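PDB 2UVF: exopolygalacturonase, which hydrolyses pectic polygalacturonate from a chain end as a family 28 glycoside hydrolase, probably releasing digalacturonic acid in the periplasm. Local coordinates for residues 54-59 / 425-430; 364-369 / 392-397; 66-71 / 78-83; 39-44 / 144-149. All coordinates share one frame; numbering follows the deposited sequence.

Contact 1: 54-59 / 425-430; sequences VLVWKA and WLFNNY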
# COMPACT_ATOMS: atom_id res chain seq x y z
N VAL A 54 11.27 4.29 15.97
CA VAL A 54 10.96 3.02 15.30
C VAL A 54 12.20 2.49 14.57
O VAL A 54 12.83 3.21 13.79
CB VAL A 54 9.76 3.17 14.30
CG1 VAL A 54 9.35 1.81 13.70
CG2 VAL A 54 8.55 3.81 14.98
N LEU A 55 12.53 1.22 14.81
CA LEU A 55 13.64 0.54 14.13
C LEU A 55 13.15 -0.53 13.15
O LEU A 55 12.17 -1.23 13.42
CB LEU A 55 14.57 -0.13 15.14
CG LEU A 55 15.21 0.69 16.28
CD1 LEU A 55 15.64 -0.26 17.42
CD2 LEU A 55 16.37 1.54 15.78
N VAL A 56 13.83 -0.64 12.01
CA VAL A 56 13.60 -1.73 11.07
C VAL A 56 14.93 -2.26 10.57
O VAL A 56 15.96 -1.60 10.72
CB VAL A 56 12.70 -1.33 9.86
CG1 VAL A 56 11.34 -0.79 10.31
CG2 VAL A 56 13.40 -0.36 8.94
N TRP A 57 14.92 -3.44 9.96
CA TRP A 57 16.13 -4.09 9.51
C TRP A 57 15.74 -5.09 8.47
O TRP A 57 14.58 -5.52 8.44
CB TRP A 57 16.87 -4.81 10.67
CG TRP A 57 16.02 -5.82 11.39
CD1 TRP A 57 15.86 -7.14 11.07
CD2 TRP A 57 15.18 -5.57 12.54
NE1 TRP A 57 14.97 -7.73 11.95
CE2 TRP A 57 14.55 -6.80 12.87
CE3 TRP A 57 14.91 -4.44 13.32
CZ2 TRP A 57 13.66 -6.92 13.94
CZ3 TRP A 57 14.01 -4.57 14.40
CH2 TRP A 57 13.40 -5.80 14.70
N LYS A 58 16.70 -5.49 7.64
CA LYS A 58 16.54 -6.62 6.73
C LYS A 58 16.57 -8.01 7.38
O LYS A 58 17.44 -8.34 8.21
CB LYS A 58 17.58 -6.54 5.61
CG LYS A 58 17.32 -5.40 4.63
CD LYS A 58 18.32 -5.37 3.46
CE LYS A 58 18.17 -6.55 2.50
NZ LYS A 58 16.84 -6.57 1.86
N ALA A 59 15.59 -8.83 7.00
CA ALA A 59 15.64 -10.26 7.22
C ALA A 59 16.13 -10.84 5.90
O ALA A 59 15.81 -10.28 4.85
CB ALA A 59 14.25 -10.79 7.55
N TRP A 425 9.50 -1.20 -0.15
CA TRP A 425 9.75 -2.31 0.75
C TRP A 425 8.48 -2.56 1.55
O TRP A 425 8.02 -1.72 2.31
CB TRP A 425 11.02 -2.04 1.56
CG TRP A 425 11.52 -3.09 2.50
CD1 TRP A 425 11.30 -4.43 2.45
CD2 TRP A 425 12.33 -2.84 3.65
NE1 TRP A 425 11.92 -5.05 3.53
CE2 TRP A 425 12.57 -4.09 4.27
CE3 TRP A 425 12.88 -1.68 4.22
CZ2 TRP A 425 13.35 -4.21 5.42
CZ3 TRP A 425 13.65 -1.80 5.37
CH2 TRP A 425 13.88 -3.06 5.96
N LEU A 426 7.86 -3.70 1.31
CA LEU A 426 6.53 -3.95 1.90
C LEU A 426 6.62 -5.16 2.81
O LEU A 426 6.71 -6.27 2.33
CB LEU A 426 5.47 -4.15 0.79
CG LEU A 426 5.29 -3.12 -0.37
CD1 LEU A 426 5.28 -1.67 0.12
CD2 LEU A 426 6.32 -3.31 -1.46
N PHE A 427 6.61 -4.93 4.12
CA PHE A 427 6.83 -6.01 5.09
C PHE A 427 5.92 -5.96 6.33
O PHE A 427 5.45 -4.91 6.71
CB PHE A 427 8.33 -6.11 5.47
CG PHE A 427 8.89 -4.89 6.17
CD1 PHE A 427 8.96 -4.84 7.57
CD2 PHE A 427 9.37 -3.79 5.45
CE1 PHE A 427 9.50 -3.73 8.25
CE2 PHE A 427 9.90 -2.66 6.10
CZ PHE A 427 9.96 -2.63 7.50
N ASN A 428 5.70 -7.12 6.95
CA ASN A 428 4.92 -7.24 8.18
C ASN A 428 3.51 -6.64 8.10
O ASN A 428 3.01 -6.04 9.06
CB ASN A 428 5.70 -6.68 9.39
CG ASN A 428 7.04 -7.37 9.62
OD1 ASN A 428 7.28 -8.48 9.10
ND2 ASN A 428 7.91 -6.74 10.39
N ASN A 429 2.87 -6.81 6.95
CA ASN A 429 1.49 -6.33 6.74
C ASN A 429 0.57 -7.48 6.77
O ASN A 429 0.97 -8.63 6.45
CB ASN A 429 1.34 -5.59 5.39
CG ASN A 429 2.25 -4.41 5.30
OD1 ASN A 429 2.03 -3.44 5.97
ND2 ASN A 429 3.31 -4.50 4.48
N TYR A 430 -0.67 -7.18 7.16
CA TYR A 430 -1.77 -8.14 7.01
C TYR A 430 -2.75 -7.66 5.93
O TYR A 430 -3.40 -6.64 6.09
CB TYR A 430 -2.47 -8.31 8.34
CG TYR A 430 -3.53 -9.39 8.37
CD1 TYR A 430 -3.20 -10.71 8.61
CD2 TYR A 430 -4.88 -9.07 8.20
CE1 TYR A 430 -4.20 -11.69 8.67
CE2 TYR A 430 -5.85 -10.02 8.24
CZ TYR A 430 -5.52 -11.33 8.48
OH TYR A 430 -6.54 -12.29 8.55
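W425 lays the six-membered end of its indole against the V56 side chain, the W57 carbonyl and K58. CZ2 of W425 comes to 3.5 Å from W57 O, which lies at the ring edge near its plane, and that oxygen is hydrogen-bonded by Q113. CG2 of V56 approaches the same indole obliquely, 3.9 Å from W425 CZ3. Above the five-membered ring, NZ of K58 stands 5.8 Å from the centroid, at most a weak cation-pi attraction, while the indole NE1 is engaged by E454. The two strands, at 102° to each other, belong to different domains: 54-58 to the N-terminal fibronectin type III domain, 425-427 to the parallel beta-helix of the family 28 hydrolase, so the contact is part of the interdomain interface. F427 comes next; its CG, set between backbone N and carbonyl carbon (chi1 63°), carries the ring under the indole, with CE2 over the centre of one W425 face. The same ring presents an edge to the valine: CZ of F427 meets V56 CG1 at 3.6 Å. N429, within the beta-helix coil, is hydrogen-bonded through its amide to V393, N396 and N456.

Contact 2: 364-369 / 392-397; sequences NVVANG and MVFNNF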
# COMPACT_ATOMS: atom_id res chain seq x y z
N ASN A 364 11.08 9.16 0.02
CA ASN A 364 11.20 8.80 1.44
C ASN A 364 9.88 8.81 2.19
O ASN A 364 9.67 9.60 3.10
CB ASN A 364 12.22 9.72 2.13
CG ASN A 364 13.49 9.89 1.32
OD1 ASN A 364 13.90 8.97 0.59
ND2 ASN A 364 14.09 11.09 1.40
N VAL A 365 8.95 7.96 1.75
CA VAL A 365 7.62 7.82 2.35
C VAL A 365 7.63 6.60 3.25
O VAL A 365 8.18 5.57 2.87
CB VAL A 365 6.51 7.63 1.30
CG1 VAL A 365 5.15 7.42 1.98
CG2 VAL A 365 6.47 8.82 0.29
N VAL A 366 7.01 6.72 4.42
CA VAL A 366 6.83 5.58 5.33
C VAL A 366 5.37 5.49 5.77
O VAL A 366 4.79 6.49 6.22
CB VAL A 366 7.80 5.66 6.57
CG1 VAL A 366 7.47 4.56 7.64
CG2 VAL A 366 9.23 5.53 6.12
N ALA A 367 4.78 4.30 5.61
CA ALA A 367 3.47 4.02 6.21
C ALA A 367 3.54 2.93 7.28
O ALA A 367 3.74 1.76 6.99
CB ALA A 367 2.41 3.71 5.13
N ASN A 368 3.37 3.34 8.54
CA ASN A 368 3.54 2.46 9.67
C ASN A 368 2.23 2.26 10.44
O ASN A 368 1.77 3.16 11.13
CB ASN A 368 4.63 3.04 10.60
CG ASN A 368 4.83 2.22 11.88
OD1 ASN A 368 4.37 1.08 12.00
ND2 ASN A 368 5.55 2.80 12.84
N GLY A 369 1.63 1.08 10.32
CA GLY A 369 0.54 0.69 11.20
C GLY A 369 -0.77 1.38 10.93
O GLY A 369 -1.54 1.68 11.87
N MET A 392 8.07 2.65 1.91
CA MET A 392 8.07 1.56 2.88
C MET A 392 6.70 1.47 3.52
O MET A 392 6.15 2.49 3.88
CB MET A 392 9.10 1.87 3.96
CG MET A 392 9.56 0.70 4.73
SD MET A 392 10.46 1.31 6.17
CE MET A 392 12.01 1.85 5.45
N VAL A 393 6.15 0.26 3.58
CA VAL A 393 4.89 -0.00 4.25
C VAL A 393 5.03 -1.23 5.16
O VAL A 393 5.28 -2.34 4.70
CB VAL A 393 3.75 -0.23 3.22
CG1 VAL A 393 2.48 -0.73 3.90
CG2 VAL A 393 3.45 1.03 2.44
N PHE A 394 4.84 -1.02 6.46
CA PHE A 394 4.87 -2.12 7.41
C PHE A 394 3.82 -1.97 8.51
O PHE A 394 3.36 -0.86 8.78
CB PHE A 394 6.28 -2.31 7.99
CG PHE A 394 6.78 -1.18 8.87
CD1 PHE A 394 6.81 -1.32 10.25
CD2 PHE A 394 7.34 -0.02 8.31
CE1 PHE A 394 7.32 -0.32 11.07
CE2 PHE A 394 7.85 1.01 9.12
CZ PHE A 394 7.83 0.86 10.50
N ASN A 395 3.44 -3.10 9.10
CA ASN A 395 2.42 -3.17 10.16
C ASN A 395 1.03 -2.69 9.79
O ASN A 395 0.20 -2.47 10.67
CB ASN A 395 2.89 -2.49 11.45
CG ASN A 395 4.11 -3.16 12.03
OD1 ASN A 395 4.62 -4.16 11.49
ND2 ASN A 395 4.63 -2.58 13.12
N ASN A 396 0.76 -2.56 8.50
CA ASN A 396 -0.55 -2.10 8.02
C ASN A 396 -1.57 -3.22 8.08
O ASN A 396 -1.23 -4.37 7.90
CB ASN A 396 -0.44 -1.57 6.58
CG ASN A 396 -0.02 -0.10 6.48
OD1 ASN A 396 -0.56 0.65 5.67
ND2 ASN A 396 0.94 0.30 7.29
N PHE A 397 -2.81 -2.88 8.37
CA PHE A 397 -3.94 -3.78 8.13
C PHE A 397 -4.66 -3.27 6.86
O PHE A 397 -4.97 -2.10 6.77
CB PHE A 397 -4.89 -3.79 9.34
CG PHE A 397 -6.18 -4.57 9.13
CD1 PHE A 397 -6.29 -5.90 9.52
CD2 PHE A 397 -7.31 -3.94 8.59
CE1 PHE A 397 -7.48 -6.60 9.35
CE2 PHE A 397 -8.50 -4.63 8.41
CZ PHE A 397 -8.58 -5.96 8.79
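F394 and N368 fit together as two flat plates. The carboxamide of N368 lies stacked on the phenyl ring, the planes only 20° apart, with its OD1 3.4 Å from F394 CE1, while CB of N368 sits over the same face in a CH-pi contact. With CG anti to the backbone N (chi1 176°), the N368 amide extends over the far end of the ring, and its ND2 is held by Y343. F394, at chi1 67°, leans back across the strand boundary, so that its CE2 also meets V366 CG1, obliquely, at 3.9 Å. Behind this pair, CG2 of V366 rests 4.3 Å from M392 CB. On the other face of the sheet A367 offers a small bump, its CB 3.9 Å from V393 CG2. These strands run parallel, 4.8 Å apart, and are equivalent rungs of successive coils in the right-handed beta-helix of family 28; V366, A367 and N368 pair in register with M392, V393 and F394. Backbone bonds from A367 N to M392 O (2.9 Å) and from F394 N to A367 O (3.0 Å) hold the rungs, with a weak one from M392 N to V365 O. At the following corner, F394 O takes two donors, G369 N in the carbonyl plane and N396 ND2 from well above it. G369, at positive phi, brings its CA to 3.2 Å from N395 O, and OD1 of N396 is tied to H372.

Contact 3: 66-71 / 78-83; sequences IVDYQI and LGKASD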
# COMPACT_ATOMS: atom_id res chain seq x y z
N ILE A 66 15.61 -18.79 11.70
CA ILE A 66 15.41 -17.57 12.48
C ILE A 66 13.96 -17.52 12.95
O ILE A 66 13.05 -17.52 12.13
CB ILE A 66 15.76 -16.29 11.65
CG1 ILE A 66 17.15 -16.45 11.00
CG2 ILE A 66 15.71 -15.02 12.53
CD1 ILE A 66 17.40 -15.57 9.78
N VAL A 67 13.74 -17.49 14.26
CA VAL A 67 12.38 -17.51 14.80
C VAL A 67 11.95 -16.17 15.41
O VAL A 67 10.78 -16.00 15.74
CB VAL A 67 12.16 -18.70 15.81
CG1 VAL A 67 12.32 -20.03 15.12
CG2 VAL A 67 13.11 -18.59 17.02
N ASP A 68 12.89 -15.23 15.51
CA ASP A 68 12.68 -13.95 16.18
C ASP A 68 13.93 -13.06 16.05
O ASP A 68 14.94 -13.49 15.51
CB ASP A 68 12.35 -14.16 17.66
CG ASP A 68 11.28 -13.21 18.17
OD1 ASP A 68 11.10 -12.11 17.60
OD2 ASP A 68 10.62 -13.56 19.16
N TYR A 69 13.82 -11.82 16.53
CA TYR A 69 14.96 -10.88 16.61
C TYR A 69 14.91 -10.17 17.96
O TYR A 69 13.81 -9.94 18.49
CB TYR A 69 14.88 -9.84 15.49
CG TYR A 69 15.28 -10.36 14.13
CD1 TYR A 69 16.60 -10.29 13.69
CD2 TYR A 69 14.32 -10.92 13.28
CE1 TYR A 69 16.97 -10.78 12.43
CE2 TYR A 69 14.68 -11.41 12.03
CZ TYR A 69 15.99 -11.34 11.61
OH TYR A 69 16.31 -11.82 10.35
N GLN A 70 16.08 -9.83 18.51
CA GLN A 70 16.18 -9.18 19.82
C GLN A 70 16.88 -7.84 19.70
O GLN A 70 17.87 -7.73 18.97
CB GLN A 70 16.96 -10.04 20.81
CG GLN A 70 16.37 -11.40 21.12
CD GLN A 70 17.04 -12.06 22.32
OE1 GLN A 70 18.07 -11.59 22.82
NE2 GLN A 70 16.47 -13.17 22.79
N ILE A 71 16.40 -6.85 20.44
CA ILE A 71 16.83 -5.46 20.26
C ILE A 71 17.47 -4.89 21.53
O ILE A 71 16.90 -4.96 22.61
CB ILE A 71 15.65 -4.56 19.74
CG1 ILE A 71 15.34 -4.88 18.27
CG2 ILE A 71 15.98 -3.09 19.86
CD1 ILE A 71 14.41 -6.07 18.06
N LEU A 78 16.20 -4.64 25.14
CA LEU A 78 14.93 -3.90 25.16
C LEU A 78 13.72 -4.83 25.01
O LEU A 78 12.62 -4.52 25.50
CB LEU A 78 14.93 -2.80 24.08
CG LEU A 78 15.96 -1.68 24.26
CD1 LEU A 78 16.16 -0.91 22.97
CD2 LEU A 78 15.57 -0.74 25.39
N GLY A 79 13.94 -5.95 24.33
CA GLY A 79 12.88 -6.94 24.12
C GLY A 79 12.97 -7.69 22.80
O GLY A 79 13.95 -7.59 22.08
N LYS A 80 11.91 -8.44 22.49
CA LYS A 80 11.85 -9.23 21.25
C LYS A 80 10.93 -8.57 20.22
O LYS A 80 9.91 -7.97 20.58
CB LYS A 80 11.38 -10.67 21.54
CG LYS A 80 12.17 -11.35 22.64
CD LYS A 80 12.34 -12.83 22.40
CE LYS A 80 11.34 -13.64 23.20
NZ LYS A 80 11.90 -14.95 23.69
N ALA A 81 11.29 -8.69 18.94
CA ALA A 81 10.49 -8.16 17.83
C ALA A 81 9.02 -8.61 17.89
O ALA A 81 8.11 -7.78 17.79
CB ALA A 81 11.11 -8.53 16.48
N SER A 82 8.82 -9.91 18.10
CA SER A 82 7.49 -10.53 18.21
C SER A 82 6.59 -9.90 19.28
O SER A 82 5.45 -9.51 18.98
CB SER A 82 7.62 -12.03 18.49
OG SER A 82 8.34 -12.26 19.69
N ASP A 83 7.10 -9.79 20.51
CA ASP A 83 6.34 -9.21 21.64
C ASP A 83 6.15 -7.70 21.49
O ASP A 83 5.13 -7.15 21.91
CB ASP A 83 7.03 -9.52 23.00
CG ASP A 83 7.37 -11.01 23.19
OD1 ASP A 83 6.51 -11.90 22.91
OD2 ASP A 83 8.50 -11.30 23.65
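D68 and S82 meet through a two-pronged grip: the carboxylate takes the serine hydroxyl on OD2 and the serine backbone amide on OD1, each on the syn lone pair. The OG of S82 lies 2.7 Å from D68 OD2, and N of S82 is 3.2 Å from D68 OD1. The hydroxyl is brought to face the carboxylate by chi1 59°, which sets OG between the backbone N and the carbonyl carbon. OD1 also accepts from Y69 N on its anti side, so three bonds fix the rotation of this buried carboxylate. S82 sits in the first turn of helix 81-88, behind K80 at the N-cap, where the helix dipole would probably stabilise a negative charge. K80 bends past the acid, its CD 3.7 Å from D68 OD2, and runs alongside Q70 in the same direction; the amide of Q70 is bound by Q133. I71 and L78 are roughly perpendicular, CG2 of I71 lying 3.8 Å from L78 CD1. A81 turns its methyl toward Y69, 4.1 Å between their CB atoms, next to the backbone bond from A81 N to Y69 O (2.8 Å). L78 and G79 share I71 as partner in a classic beta bulge. This is the hairpin 66-73/76-80 of the fibronectin type III domain: strand 125-134 flanks 66-73 on its other edge, I71 packs against L55 and W57 of strand 53-58, and A81, first residue of helix 81-88, also touches W57.

Contact 4: 39-44 / 144-149; sequences QQLQVP and KPITAK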
# COMPACT_ATOMS: atom_id res chain seq x y z
N GLN A 39 21.37 -7.33 8.79
CA GLN A 39 21.81 -6.24 7.93
C GLN A 39 20.85 -5.06 7.96
O GLN A 39 19.63 -5.24 7.96
CB GLN A 39 22.01 -6.71 6.49
CG GLN A 39 23.13 -7.71 6.30
CD GLN A 39 23.25 -8.22 4.87
OE1 GLN A 39 22.58 -7.73 3.95
NE2 GLN A 39 24.11 -9.23 4.68
N GLN A 40 21.43 -3.87 8.02
CA GLN A 40 20.74 -2.60 7.78
C GLN A 40 19.69 -2.20 8.81
O GLN A 40 18.60 -1.76 8.44
CB GLN A 40 20.19 -2.54 6.35
CG GLN A 40 21.25 -2.86 5.29
CD GLN A 40 20.73 -2.79 3.87
OE1 GLN A 40 19.89 -1.94 3.53
NE2 GLN A 40 21.25 -3.67 3.02
N LEU A 41 20.03 -2.31 10.10
CA LEU A 41 19.19 -1.72 11.13
C LEU A 41 19.10 -0.24 10.78
O LEU A 41 20.08 0.35 10.33
CB LEU A 41 19.79 -1.91 12.53
CG LEU A 41 19.09 -1.19 13.70
CD1 LEU A 41 17.68 -1.73 13.92
CD2 LEU A 41 19.89 -1.26 14.99
N GLN A 42 17.92 0.35 10.94
CA GLN A 42 17.71 1.75 10.56
C GLN A 42 16.46 2.31 11.19
O GLN A 42 15.60 1.57 11.64
CB GLN A 42 17.61 1.87 9.03
CG GLN A 42 16.34 1.25 8.47
CD GLN A 42 16.41 0.98 7.00
OE1 GLN A 42 15.85 1.74 6.21
NE2 GLN A 42 17.10 -0.09 6.61
N VAL A 43 16.38 3.63 11.25
CA VAL A 43 15.14 4.32 11.55
C VAL A 43 14.52 4.67 10.20
O VAL A 43 15.18 5.31 9.37
CB VAL A 43 15.36 5.61 12.38
CG1 VAL A 43 14.03 6.23 12.81
CG2 VAL A 43 16.22 5.32 13.61
N PRO A 44 13.28 4.18 9.94
CA PRO A 44 12.54 4.64 8.77
C PRO A 44 12.31 6.15 8.84
O PRO A 44 12.21 6.71 9.94
CB PRO A 44 11.21 3.88 8.86
CG PRO A 44 11.52 2.68 9.70
CD PRO A 44 12.54 3.16 10.70
N LYS A 144 25.58 -4.11 12.92
CA LYS A 144 26.32 -2.86 13.09
C LYS A 144 25.42 -1.91 13.88
O LYS A 144 24.20 -1.90 13.67
CB LYS A 144 26.72 -2.25 11.74
CG LYS A 144 27.70 -3.10 10.93
CD LYS A 144 28.83 -2.24 10.33
CE LYS A 144 29.56 -2.95 9.20
NZ LYS A 144 28.67 -3.19 8.02
N PRO A 145 26.00 -1.14 14.82
CA PRO A 145 25.13 -0.27 15.60
C PRO A 145 24.58 0.92 14.80
O PRO A 145 25.12 1.29 13.75
CB PRO A 145 26.05 0.23 16.72
CG PRO A 145 27.41 0.10 16.19
CD PRO A 145 27.41 -1.05 15.23
N ILE A 146 23.49 1.49 15.30
CA ILE A 146 23.06 2.80 14.85
C ILE A 146 22.84 3.69 16.07
O ILE A 146 22.39 3.22 17.13
CB ILE A 146 21.81 2.80 13.88
CG1 ILE A 146 20.51 2.43 14.59
CG2 ILE A 146 22.05 1.92 12.65
CD1 ILE A 146 19.27 2.93 13.85
N THR A 147 23.19 4.96 15.92
CA THR A 147 22.84 5.99 16.89
C THR A 147 21.70 6.77 16.27
O THR A 147 21.72 7.08 15.06
CB THR A 147 24.02 6.94 17.14
OG1 THR A 147 25.26 6.25 16.90
CG2 THR A 147 23.99 7.51 18.57
N ALA A 148 20.69 7.08 17.08
CA ALA A 148 19.57 7.89 16.63
C ALA A 148 19.08 8.81 17.74
O ALA A 148 18.96 8.40 18.91
CB ALA A 148 18.44 7.01 16.12
N LYS A 149 18.80 10.05 17.37
CA LYS A 149 18.39 11.06 18.32
C LYS A 149 16.90 11.36 18.20
O LYS A 149 16.39 11.60 17.10
CB LYS A 149 19.23 12.34 18.12
CG LYS A 149 19.24 13.30 19.31
CD LYS A 149 20.31 14.37 19.15
CE LYS A 149 19.85 15.53 18.27
NZ LYS A 149 19.04 16.53 19.02
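This is an apolar contact between the two sheets of the fibronectin type III domain, at one margin of its sandwich, where segment 39-44 meets the edge strand 146-149 through side chains. I146 is the centre of it, meeting L41 with both CG1 and CG2, and Q42 and V43 with CD1. CG1, set between the backbone N and the carbonyl carbon (chi1 71°), packs 3.8 Å from L41 CD2. CG2 comes up against the main chain, 3.4 Å from L41 O. The terminal CD1 reaches further along the segment to Q42, 3.8 Å from its CA, and touches V43 CG2 at 3.9 Å. L41 and V43 each lie at a slant to the isoleucine. In the immunoglobulin-like sandwich, 39-42 is the outer strand beside 53-58, whereas 146-149 is the outer strand beside 125-134, so L41 and I146 bring the margins of the two sheets together. L41 extends further inward onto L55 and F128. V43 also reaches A148: its CG2, lying beside the backbone N and anti to the carbonyl carbon, meets A148 CB at 3.8 Å. The CB of Q42 points away from strand 146-149, and its amide lies along its own segment, NE2 giving a nearly straight hydrogen bond of 2.9 Å to Q40 O.

Contacts 3 and 4 lie within the fibronectin type III domain, contact 2 within the beta-helix, and contact 1 joins the two. The centres of contacts 1 and 2 are about 8 Å apart; N429 ND2 lies 2.9 Å from V393 O across neighbouring rungs, and the F427 and F394 rings meet with nearly parallel planes. Strand 53-58 links contact 1 outward to contacts 4 and 3: V56 O bonds Q42 N of contact 4 at 2.8 Å, and W57 packs on Y69 and I71 of contact 3. P44 of contact 4 touches V366, M392 and F394 of contact 2. The V393 side chain of contact 2 is about 13 Å from a bound galacturonate.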